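A-type flavoprotein (Giardia intestinalis, PDB 2Q9U) scavenges oxygen as a flavodiiron protein, probably passing electrons through its flavin mononucleotide to a diiron centre. Local coordinates at residues V261-M266 against R272-L277; A344-A349 against A362-G367; R355-I360 against G377-F382. All coordinates share one frame; numbering follows the deposited sequence.

Contact 1. Residues V261-M266 against R272-L277. With FMN (flavin mononucleotide), chain F.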
loop_
_atom_site.group_PDB
_atom_site.type_symbol
_atom_site.label_atom_id
_atom_site.label_comp_id
_atom_site.label_asym_id
_atom_site.label_seq_id
_atom_site.Cartn_x
_atom_site.Cartn_y
_atom_site.Cartn_z
ATOM N N VAL A 261 13.081 17.888 -7.607
ATOM C CA VAL A 261 13.762 17.602 -6.345
ATOM C C VAL A 261 13.274 16.234 -5.833
ATOM O O VAL A 261 12.071 15.986 -5.786
ATOM C CB VAL A 261 13.516 18.683 -5.278
ATOM C CG1 VAL A 261 14.289 18.339 -3.995
ATOM C CG2 VAL A 261 13.976 20.039 -5.815
ATOM N N VAL A 262 14.204 15.334 -5.553
ATOM C CA VAL A 262 13.868 13.996 -5.076
ATOM C C VAL A 262 14.423 13.885 -3.653
ATOM O O VAL A 262 15.606 14.166 -3.419
ATOM C CB VAL A 262 14.496 12.891 -5.968
ATOM C CG1 VAL A 262 14.173 11.479 -5.424
ATOM C CG2 VAL A 262 13.990 13.028 -7.430
ATOM N N LEU A 263 13.578 13.522 -2.696
ATOM C CA LEU A 263 14.072 13.488 -1.325
ATOM C C LEU A 263 13.318 12.522 -0.449
ATOM O O LEU A 263 12.296 11.951 -0.844
ATOM C CB LEU A 263 14.028 14.891 -0.664
ATOM C CG LEU A 263 12.665 15.430 -0.198
ATOM C CD1 LEU A 263 12.807 16.476 0.910
ATOM C CD2 LEU A 263 11.832 15.954 -1.357
ATOM N N ASP A 264 13.820 12.374 0.766
ATOM C CA ASP A 264 13.003 11.809 1.815
ATOM C C ASP A 264 13.324 12.635 3.070
ATOM O O ASP A 264 14.315 13.355 3.113
ATOM C CB ASP A 264 13.320 10.319 2.009
ATOM C CG ASP A 264 12.173 9.541 2.662
ATOM O OD1 ASP A 264 11.273 10.176 3.275
ATOM O OD2 ASP A 264 12.193 8.289 2.583
ATOM N N SER A 265 12.489 12.535 4.083
ATOM C CA SER A 265 12.635 13.383 5.266
ATOM C C SER A 265 11.974 12.604 6.404
ATOM O O SER A 265 11.044 11.872 6.163
ATOM C CB SER A 265 11.924 14.738 5.019
ATOM O OG SER A 265 12.128 15.652 6.094
ATOM N N MET A 266 12.453 12.767 7.634
ATOM C CA MET A 266 11.870 12.103 8.801
ATOM C C MET A 266 11.003 13.039 9.660
ATOM O O MET A 266 9.900 12.657 10.097
ATOM C CB MET A 266 12.992 11.496 9.636
ATOM C CG MET A 266 13.685 10.366 8.890
ATOM S SD MET A 266 14.976 9.568 9.843
ATOM C CE MET A 266 16.205 10.862 9.891
ATOM N N ARG A 272 10.901 21.180 4.195
ATOM C CA ARG A 272 10.654 22.630 4.139
ATOM C C ARG A 272 11.747 23.378 3.349
ATOM O O ARG A 272 11.448 24.300 2.586
ATOM C CB ARG A 272 10.535 23.243 5.534
ATOM C CG ARG A 272 10.243 24.763 5.521
ATOM C CD ARG A 272 8.800 25.010 5.086
ATOM N NE ARG A 272 8.458 26.416 4.798
ATOM C CZ ARG A 272 8.802 27.096 3.699
ATOM N NH1 ARG A 272 9.577 26.564 2.757
ATOM N NH2 ARG A 272 8.384 28.344 3.563
ATOM N N MET A 273 12.996 22.975 3.522
ATOM C CA MET A 273 14.069 23.579 2.732
ATOM C C MET A 273 13.871 23.274 1.246
ATOM O O MET A 273 14.138 24.131 0.377
ATOM C CB MET A 273 15.426 23.094 3.187
ATOM C CG MET A 273 15.799 23.585 4.550
ATOM S SD MET A 273 16.385 25.276 4.454
ATOM C CE MET A 273 18.070 24.922 3.919
ATOM N N ALA A 274 13.412 22.052 0.957
ATOM C CA ALA A 274 13.096 21.656 -0.421
ATOM C C ALA A 274 12.073 22.577 -1.028
ATOM O O ALA A 274 12.211 22.956 -2.200
ATOM C CB ALA A 274 12.599 20.188 -0.491
ATOM N N LEU A 275 11.045 22.947 -0.253
ATOM C CA LEU A 275 10.012 23.846 -0.781
ATOM C C LEU A 275 10.580 25.235 -1.128
ATOM O O LEU A 275 10.191 25.852 -2.119
ATOM C CB LEU A 275 8.832 23.981 0.207
ATOM C CG LEU A 275 7.895 22.774 0.369
ATOM C CD1 LEU A 275 6.973 22.986 1.585
ATOM C CD2 LEU A 275 7.066 22.551 -0.921
ATOM N N ALA A 276 11.469 25.749 -0.281
ATOM C CA ALA A 276 12.095 27.056 -0.538
ATOM C C ALA A 276 12.968 27.004 -1.803
ATOM O O ALA A 276 12.939 27.921 -2.633
ATOM C CB ALA A 276 12.950 27.514 0.686
ATOM N N LEU A 277 13.749 25.940 -1.924
ATOM C CA LEU A 277 14.561 25.721 -3.123
ATOM C C LEU A 277 13.675 25.685 -4.372
ATOM O O LEU A 277 14.006 26.260 -5.410
ATOM C CB LEU A 277 15.372 24.433 -3.003
ATOM C CG LEU A 277 16.369 24.199 -4.142
ATOM C CD1 LEU A 277 17.753 23.940 -3.600
ATOM C CD2 LEU A 277 15.950 23.045 -4.995
HETATM N N1 FMN F . 22.092 12.613 12.556
HETATM C C2 FMN F . 23.410 12.412 12.271
HETATM O O2 FMN F . 24.162 13.391 12.128
HETATM N N3 FMN F . 23.906 11.126 12.175
HETATM C C4 FMN F . 23.081 10.022 12.322
HETATM O O4 FMN F . 23.559 8.914 12.087
HETATM C C4A FMN F . 21.717 10.221 12.603
HETATM N N5 FMN F . 20.840 9.159 12.797
HETATM C C5A FMN F . 19.505 9.422 13.087
HETATM C C6 FMN F . 18.609 8.365 13.282
HETATM C C7 FMN F . 17.255 8.608 13.570
HETATM C C7M FMN F . 16.391 7.441 13.969
HETATM C C8 FMN F . 16.786 9.917 13.675
HETATM C C8M FMN F . 15.322 10.223 13.873
HETATM C C9 FMN F . 17.676 10.973 13.485
HETATM C C9A FMN F . 19.033 10.737 13.192
HETATM N N10 FMN F . 19.915 11.797 12.993
HETATM C C10 FMN F . 21.244 11.539 12.729
HETATM C "C1'" FMN F . 19.472 13.226 13.091
HETATM C "C2'" FMN F . 18.702 13.684 11.855
HETATM O "O2'" FMN F . 19.527 13.750 10.694
HETATM C "C3'" FMN F . 18.050 15.011 12.249
HETATM O "O3'" FMN F . 16.967 14.704 13.114
HETATM C "C4'" FMN F . 17.519 15.830 11.091
HETATM O "O4'" FMN F . 17.179 17.130 11.554
HETATM C "C5'" FMN F . 16.274 15.202 10.476
HETATM O "O5'" FMN F . 15.959 15.884 9.275
HETATM P P FMN F . 14.439 15.935 8.804
HETATM O O1P FMN F . 14.476 16.360 7.346
HETATM O O2P FMN F . 13.869 14.556 8.973
HETATM O O3P FMN F . 13.633 16.924 9.630
#
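Val261 and Leu263, which point to the same side of the strand, straddle Ala274 of the helix, while Val261 also meets Leu277 one turn further on. The two branches of Val261 divide the work. CG2 passes slantwise across the end of Leu277 and touches its CD2 at 3.7 Å; CG1 rests more loosely over the methyl of Ala274. Leu263 reaches that methyl from the other end, the setting of its CG (chi1 76°) carrying CD1 to within 4.0 Å of Ala274 CB. Helix and strand run almost exactly antiparallel (175°), their axes 10.1 Å apart at closest approach. Leu290 of the neighbouring strand closes over Ala274 and Leu263.

Beyond the strand the chain turns to the flavin phosphate. Ser265 OG gives its hydrogen bond to FMN O1P (2.8 Å) and Met266 N binds O2P (2.6 Å), and the Met266 side chain bends at chi3, bringing CE within 3.9 Å of FMN C8, over the face of the ring system. Tyr267 N and Thr270 OG1 add further bonds to the cofactor. A buried hydrophobic strand-helix pair joined by a loop that wraps the phosphate is the first beta-alpha unit of the flavodoxin fold, with its FMN phosphate-binding loop.

Contact 2. Residues A344-A349 against A362-G367. With FMN (flavin mononucleotide), chain F.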
loop_
_atom_site.group_PDB
_atom_site.type_symbol
_atom_site.label_atom_id
_atom_site.label_comp_id
_atom_site.label_asym_id
_atom_site.label_seq_id
_atom_site.Cartn_x
_atom_site.Cartn_y
_atom_site.Cartn_z
ATOM N N ALA A 344 23.238 19.092 -10.985
ATOM C CA ALA A 344 22.648 18.349 -9.862
ATOM C C ALA A 344 23.129 18.914 -8.521
ATOM O O ALA A 344 24.341 19.131 -8.327
ATOM C CB ALA A 344 22.974 16.834 -9.959
ATOM N N PHE A 345 22.175 19.138 -7.612
ATOM C CA PHE A 345 22.421 19.796 -6.331
ATOM C C PHE A 345 21.989 18.833 -5.213
ATOM O O PHE A 345 21.145 17.951 -5.440
ATOM C CB PHE A 345 21.618 21.101 -6.274
ATOM C CG PHE A 345 21.930 21.970 -5.100
ATOM C CD1 PHE A 345 23.174 22.623 -5.008
ATOM C CD2 PHE A 345 20.995 22.164 -4.099
ATOM C CE1 PHE A 345 23.482 23.457 -3.917
ATOM C CE2 PHE A 345 21.277 22.990 -2.992
ATOM C CZ PHE A 345 22.527 23.636 -2.898
ATOM N N ALA A 346 22.603 18.966 -4.038
ATOM C CA ALA A 346 22.237 18.118 -2.893
ATOM C C ALA A 346 22.127 18.950 -1.629
ATOM O O ALA A 346 22.846 19.927 -1.471
ATOM C CB ALA A 346 23.247 16.964 -2.708
ATOM N N PHE A 347 21.217 18.570 -0.727
ATOM C CA PHE A 347 21.101 19.275 0.549
ATOM C C PHE A 347 20.482 18.357 1.595
ATOM O O PHE A 347 20.002 17.293 1.252
ATOM C CB PHE A 347 20.279 20.573 0.408
ATOM C CG PHE A 347 18.877 20.362 -0.117
ATOM C CD1 PHE A 347 18.639 20.244 -1.496
ATOM C CD2 PHE A 347 17.794 20.280 0.759
ATOM C CE1 PHE A 347 17.347 20.029 -1.988
ATOM C CE2 PHE A 347 16.473 20.064 0.263
ATOM C CZ PHE A 347 16.260 19.968 -1.114
ATOM N N GLY A 348 20.498 18.762 2.862
ATOM C CA GLY A 348 19.880 17.929 3.883
ATOM C C GLY A 348 20.269 18.303 5.284
ATOM O O GLY A 348 21.312 18.915 5.499
ATOM N N ALA A 349 19.412 17.926 6.221
ATOM C CA ALA A 349 19.650 18.134 7.654
ATOM C C ALA A 349 20.577 17.079 8.237
ATOM O O ALA A 349 20.758 16.009 7.675
ATOM C CB ALA A 349 18.302 18.139 8.393
ATOM N N ALA A 362 28.735 12.338 -3.779
ATOM C CA ALA A 362 29.637 11.343 -4.362
ATOM C C ALA A 362 28.880 10.459 -5.356
ATOM O O ALA A 362 29.376 10.160 -6.462
ATOM C CB ALA A 362 30.293 10.501 -3.270
ATOM N N GLU A 363 27.653 10.063 -4.976
ATOM C CA GLU A 363 26.869 9.216 -5.851
ATOM C C GLU A 363 26.447 9.977 -7.108
ATOM O O GLU A 363 26.524 9.436 -8.216
ATOM C CB GLU A 363 25.672 8.609 -5.086
ATOM C CG GLU A 363 24.710 7.797 -5.955
ATOM C CD GLU A 363 25.302 6.571 -6.622
ATOM O OE1 GLU A 363 26.325 6.025 -6.159
ATOM O OE2 GLU A 363 24.690 6.123 -7.626
ATOM N N LEU A 364 26.016 11.224 -6.956
ATOM C CA LEU A 364 25.645 12.053 -8.129
ATOM C C LEU A 364 26.823 12.262 -9.094
ATOM O O LEU A 364 26.675 12.182 -10.319
ATOM C CB LEU A 364 25.127 13.416 -7.685
ATOM C CG LEU A 364 23.757 13.435 -7.018
ATOM C CD1 LEU A 364 23.567 14.839 -6.451
ATOM C CD2 LEU A 364 22.665 13.158 -8.046
ATOM N N ARG A 365 27.984 12.528 -8.519
ATOM C CA ARG A 365 29.177 12.885 -9.288
ATOM C C ARG A 365 29.837 11.651 -9.905
ATOM O O ARG A 365 30.083 11.633 -11.110
ATOM C CB ARG A 365 30.146 13.654 -8.386
ATOM C CG ARG A 365 31.428 14.175 -9.068
ATOM C CD ARG A 365 32.417 14.661 -8.025
ATOM N NE ARG A 365 32.837 13.558 -7.173
ATOM C CZ ARG A 365 33.075 13.617 -5.860
ATOM N NH1 ARG A 365 32.935 14.737 -5.161
ATOM N NH2 ARG A 365 33.421 12.511 -5.237
ATOM N N ASP A 366 30.139 10.638 -9.088
ATOM C CA ASP A 366 30.900 9.467 -9.538
ATOM C C ASP A 366 30.037 8.321 -10.073
ATOM O O ASP A 366 30.458 7.583 -10.975
ATOM C CB ASP A 366 31.829 8.947 -8.426
ATOM C CG ASP A 366 32.793 10.018 -7.919
ATOM O OD1 ASP A 366 33.066 10.996 -8.662
ATOM O OD2 ASP A 366 33.264 9.881 -6.770
ATOM N N GLY A 367 28.828 8.173 -9.532
ATOM C CA GLY A 367 27.901 7.119 -10.008
ATOM C C GLY A 367 27.063 7.611 -11.168
ATOM O O GLY A 367 27.139 7.050 -12.268
HETATM N N1 FMN F . 22.092 12.613 12.556
HETATM C C2 FMN F . 23.410 12.412 12.271
HETATM O O2 FMN F . 24.162 13.391 12.128
HETATM N N3 FMN F . 23.906 11.126 12.175
HETATM C C4 FMN F . 23.081 10.022 12.322
HETATM O O4 FMN F . 23.559 8.914 12.087
HETATM C C4A FMN F . 21.717 10.221 12.603
HETATM N N5 FMN F . 20.840 9.159 12.797
HETATM C C5A FMN F . 19.505 9.422 13.087
HETATM C C6 FMN F . 18.609 8.365 13.282
HETATM C C7 FMN F . 17.255 8.608 13.570
HETATM C C7M FMN F . 16.391 7.441 13.969
HETATM C C8 FMN F . 16.786 9.917 13.675
HETATM C C8M FMN F . 15.322 10.223 13.873
HETATM C C9 FMN F . 17.676 10.973 13.485
HETATM C C9A FMN F . 19.033 10.737 13.192
HETATM N N10 FMN F . 19.915 11.797 12.993
HETATM C C10 FMN F . 21.244 11.539 12.729
HETATM C "C1'" FMN F . 19.472 13.226 13.091
HETATM C "C2'" FMN F . 18.702 13.684 11.855
HETATM O "O2'" FMN F . 19.527 13.750 10.694
HETATM C "C3'" FMN F . 18.050 15.011 12.249
HETATM O "O3'" FMN F . 16.967 14.704 13.114
HETATM C "C4'" FMN F . 17.519 15.830 11.091
HETATM O "O4'" FMN F . 17.179 17.130 11.554
HETATM C "C5'" FMN F . 16.274 15.202 10.476
HETATM O "O5'" FMN F . 15.959 15.884 9.275
HETATM P P FMN F . 14.439 15.935 8.804
HETATM O O1P FMN F . 14.476 16.360 7.346
HETATM O O2P FMN F . 13.869 14.556 8.973
HETATM O O3P FMN F . 13.633 16.924 9.630
#
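Strand 344-349 and residues 362-367 of the helix run in roughly opposite directions, their axes 9.3 Å apart at closest and 155° between their N-to-C directions. The backbones come nearest at Ala344 and Leu364, whose CA atoms are 7.2 Å apart. A wider pi-type turn spans 363-367, and within it the alpha-type bond from Gly367 N to Glu363 O is weak.

One side chain fills the gap. Leu364 has CG anti to its carbonyl carbon (chi1 -71°), which sends the branched end down onto the strand. There CD1 settles among three atoms: Ala344 CB at 4.1 Å, Ala346 CB at 4.3 Å and the carbonyl oxygen of Phe345 between them, while CD2 flanks Ala344 CB as well. The side chains the strand turns to this helix are the methyls of Ala344 and Ala346, since Phe345 and Phe347 project from its other face onto helix 269-283. Ile339, Val372 and Phe313 close round Leu364.

The charged groups lie off the interface, on the flank and far side of the helix. Arg365 grips its neighbour Asp366 side-on: NE meets OD1 at 3.0 Å in a nearly straight bond (173°), NH2 takes OD2, and both approach from above the carboxylate plane. Arg365 has a second acidic partner in Glu375, and Glu363 is paired with Arg334. At the other end of the strand Ala349 CB lies 3.4 Å from FMN O5', and Ala349 N is bonded to Thr270 OG1, itself hydrogen-bonded to FMN.

Between strand and helix the contact is thus apolar, a leucine against two alanine methyls and one backbone carbonyl oxygen, with no polar side chain taking part; the charges are settled within the helix and with partners beyond it.

Contact 3. Residues R355-I360 against G377-F382. With FMN (flavin mononucleotide), chain F.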
loop_
_atom_site.group_PDB
_atom_site.type_symbol
_atom_site.label_atom_id
_atom_site.label_comp_id
_atom_site.label_asym_id
_atom_site.label_seq_id
_atom_site.Cartn_x
_atom_site.Cartn_y
_atom_site.Cartn_z
ATOM N N ARG A 355 26.603 13.320 6.986
ATOM C CA ARG A 355 27.024 12.191 6.132
ATOM C C ARG A 355 26.187 11.976 4.872
ATOM O O ARG A 355 26.717 11.543 3.847
ATOM C CB ARG A 355 27.114 10.871 6.927
ATOM C CG ARG A 355 28.150 10.913 8.091
ATOM C CD ARG A 355 29.627 10.928 7.567
ATOM N NE ARG A 355 29.952 9.681 6.882
ATOM C CZ ARG A 355 30.302 8.534 7.474
ATOM N NH1 ARG A 355 30.415 8.439 8.800
ATOM N NH2 ARG A 355 30.543 7.467 6.724
ATOM N N ALA A 356 24.896 12.282 4.949
ATOM C CA ALA A 356 23.994 12.023 3.812
ATOM C C ALA A 356 24.384 12.866 2.589
ATOM O O ALA A 356 24.494 12.348 1.481
ATOM C CB ALA A 356 22.554 12.286 4.208
ATOM N N VAL A 357 24.612 14.156 2.803
ATOM C CA VAL A 357 24.900 15.068 1.695
ATOM C C VAL A 357 26.226 14.729 0.967
ATOM O O VAL A 357 26.220 14.605 -0.253
ATOM C CB VAL A 357 24.792 16.535 2.122
ATOM C CG1 VAL A 357 25.295 17.487 1.004
ATOM C CG2 VAL A 357 23.322 16.845 2.493
ATOM N N PRO A 358 27.352 14.555 1.712
ATOM C CA PRO A 358 28.550 13.995 1.078
ATOM C C PRO A 358 28.324 12.703 0.306
ATOM O O PRO A 358 28.881 12.561 -0.794
ATOM C CB PRO A 358 29.497 13.755 2.287
ATOM C CG PRO A 358 29.114 14.888 3.212
ATOM C CD PRO A 358 27.609 14.884 3.131
ATOM N N ASP A 359 27.543 11.766 0.868
ATOM C CA ASP A 359 27.250 10.505 0.188
ATOM C C ASP A 359 26.397 10.741 -1.065
ATOM O O ASP A 359 26.646 10.125 -2.091
ATOM C CB ASP A 359 26.528 9.496 1.092
ATOM C CG ASP A 359 27.454 8.855 2.122
ATOM O OD1 ASP A 359 28.682 9.088 2.072
ATOM O OD2 ASP A 359 26.940 8.110 2.977
ATOM N N ILE A 360 25.427 11.650 -0.991
ATOM C CA ILE A 360 24.619 11.978 -2.176
ATOM C C ILE A 360 25.485 12.636 -3.273
ATOM O O ILE A 360 25.419 12.262 -4.443
ATOM C CB ILE A 360 23.456 12.888 -1.823
ATOM C CG1 ILE A 360 22.425 12.127 -0.972
ATOM C CG2 ILE A 360 22.817 13.397 -3.098
ATOM C CD1 ILE A 360 21.356 13.069 -0.338
ATOM N N GLY A 377 26.808 21.694 -1.185
ATOM C CA GLY A 377 25.365 21.738 -1.000
ATOM C C GLY A 377 24.939 22.657 0.138
ATOM O O GLY A 377 25.621 23.655 0.459
ATOM N N ILE A 378 23.798 22.346 0.740
ATOM C CA ILE A 378 23.364 23.058 1.937
ATOM C C ILE A 378 23.101 22.018 3.006
ATOM O O ILE A 378 22.357 21.087 2.782
ATOM C CB ILE A 378 22.102 23.930 1.708
ATOM C CG1 ILE A 378 22.412 25.081 0.736
ATOM C CG2 ILE A 378 21.569 24.454 3.045
ATOM C CD1 ILE A 378 21.195 25.766 0.196
ATOM N N THR A 379 23.774 22.148 4.144
ATOM C CA THR A 379 23.502 21.292 5.286
ATOM C C THR A 379 23.272 22.168 6.513
ATOM O O THR A 379 23.697 23.332 6.564
ATOM C CB THR A 379 24.640 20.284 5.553
ATOM O OG1 THR A 379 25.868 20.988 5.780
ATOM C CG2 THR A 379 24.837 19.397 4.358
ATOM N N PHE A 380 22.577 21.604 7.487
ATOM C CA PHE A 380 22.258 22.327 8.708
ATOM C C PHE A 380 21.920 21.328 9.799
ATOM O O PHE A 380 21.432 20.225 9.528
ATOM C CB PHE A 380 21.090 23.300 8.485
ATOM C CG PHE A 380 19.850 22.643 7.957
ATOM C CD1 PHE A 380 19.723 22.353 6.584
ATOM C CD2 PHE A 380 18.816 22.293 8.821
ATOM C CE1 PHE A 380 18.583 21.728 6.089
ATOM C CE2 PHE A 380 17.668 21.681 8.348
ATOM C CZ PHE A 380 17.542 21.386 6.978
ATOM N N LYS A 381 22.182 21.715 11.037
ATOM C CA LYS A 381 21.874 20.899 12.203
ATOM C C LYS A 381 20.466 21.076 12.763
ATOM O O LYS A 381 20.107 22.117 13.220
ATOM C CB LYS A 381 22.968 21.044 13.275
ATOM C CG LYS A 381 22.648 20.468 14.578
ATOM C CD LYS A 381 23.670 20.895 15.619
ATOM C CE LYS A 381 25.051 20.713 15.143
ATOM N NZ LYS A 381 25.907 20.032 16.155
ATOM N N PHE A 382 19.683 20.028 12.638
ATOM C CA PHE A 382 18.357 19.887 13.208
ATOM C C PHE A 382 17.221 20.663 12.572
ATOM O O PHE A 382 16.268 20.080 12.168
ATOM C CB PHE A 382 18.367 20.006 14.713
ATOM C CG PHE A 382 18.797 18.774 15.394
ATOM C CD1 PHE A 382 18.119 17.597 15.196
ATOM C CD2 PHE A 382 19.903 18.771 16.187
ATOM C CE1 PHE A 382 18.530 16.479 15.767
ATOM C CE2 PHE A 382 20.303 17.617 16.793
ATOM C CZ PHE A 382 19.619 16.474 16.580
HETATM N N1 FMN F . 22.092 12.613 12.556
HETATM C C2 FMN F . 23.410 12.412 12.271
HETATM O O2 FMN F . 24.162 13.391 12.128
HETATM N N3 FMN F . 23.906 11.126 12.175
HETATM C C4 FMN F . 23.081 10.022 12.322
HETATM O O4 FMN F . 23.559 8.914 12.087
HETATM C C4A FMN F . 21.717 10.221 12.603
HETATM N N5 FMN F . 20.840 9.159 12.797
HETATM C C5A FMN F . 19.505 9.422 13.087
HETATM C C6 FMN F . 18.609 8.365 13.282
HETATM C C7 FMN F . 17.255 8.608 13.570
HETATM C C7M FMN F . 16.391 7.441 13.969
HETATM C C8 FMN F . 16.786 9.917 13.675
HETATM C C8M FMN F . 15.322 10.223 13.873
HETATM C C9 FMN F . 17.676 10.973 13.485
HETATM C C9A FMN F . 19.033 10.737 13.192
HETATM N N10 FMN F . 19.915 11.797 12.993
HETATM C C10 FMN F . 21.244 11.539 12.729
HETATM C "C1'" FMN F . 19.472 13.226 13.091
HETATM C "C2'" FMN F . 18.702 13.684 11.855
HETATM O "O2'" FMN F . 19.527 13.750 10.694
HETATM C "C3'" FMN F . 18.050 15.011 12.249
HETATM O "O3'" FMN F . 16.967 14.704 13.114
HETATM C "C4'" FMN F . 17.519 15.830 11.091
HETATM O "O4'" FMN F . 17.179 17.130 11.554
HETATM C "C5'" FMN F . 16.274 15.202 10.476
HETATM O "O5'" FMN F . 15.959 15.884 9.275
HETATM P P FMN F . 14.439 15.935 8.804
HETATM O O1P FMN F . 14.476 16.360 7.346
HETATM O O2P FMN F . 13.869 14.556 8.973
HETATM O O3P FMN F . 13.633 16.924 9.630
#
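Val357 and Thr379 make the tight part of this contact, their side chains passing at a slant. The Thr379 methyl does the touching: CG2 lies 3.5 Å from Val357 CG2 and 3.6 Å from Val357 CB. With its OG1 set between the backbone N and the carbonyl carbon (chi1 58°), Thr379 turns carbon rather than oxygen to the valine. Val357 CG2 also presses on the neighbouring strand, 3.4 Å from Gly348 N.

This is the first turn of helix 356-367 over the edge strand 378-381, the closing half of a beta-alpha-beta crossover that starts from strand 344-350 in the flavodoxin fold. Thr317 OG1 accepts hydrogen bonds from both Arg355 N and Ala356 N where the helix begins, and Thr317 O itself binds FMN.

The packing slackens outward. Thr379 lies at the margin and is only partly covered, and Pro358, next to Val357, faces solvent, as do Arg355 and Lys381. Past the strand, Phe382 turns to the cofactor, its CE1 3.6 Å from FMN O3' in an oblique approach and its carbonyl O 3.1 Å from FMN O4'. His115 and Trp153 of a neighbouring subunit meet the same ring.

Overall arrangement
All three contacts lie on the parallel sheet of the flavodoxin-like domain, each with a residue at FMN. Contact 1 packs helix 269-283 on one face, while contacts 2 and 3 share helix 356-367 on the opposite face, using residues 362-367 and its first turn respectively. On the helix 269-283 face, Phe345 packs on Leu277 and Phe347 on Ala274, joining contacts 1 and 2 in one core. The residues that touch in contacts 1 and 2 are all buried, with aliphatic side chains meeting; contact 3, at the edge strand, includes the partly exposed Thr379. Cofactor chemistry changes too: phosphate hydrogen bonds in contact 1, a methyl beside O5' in contact 2, an aromatic ring by the ribityl in contact 3.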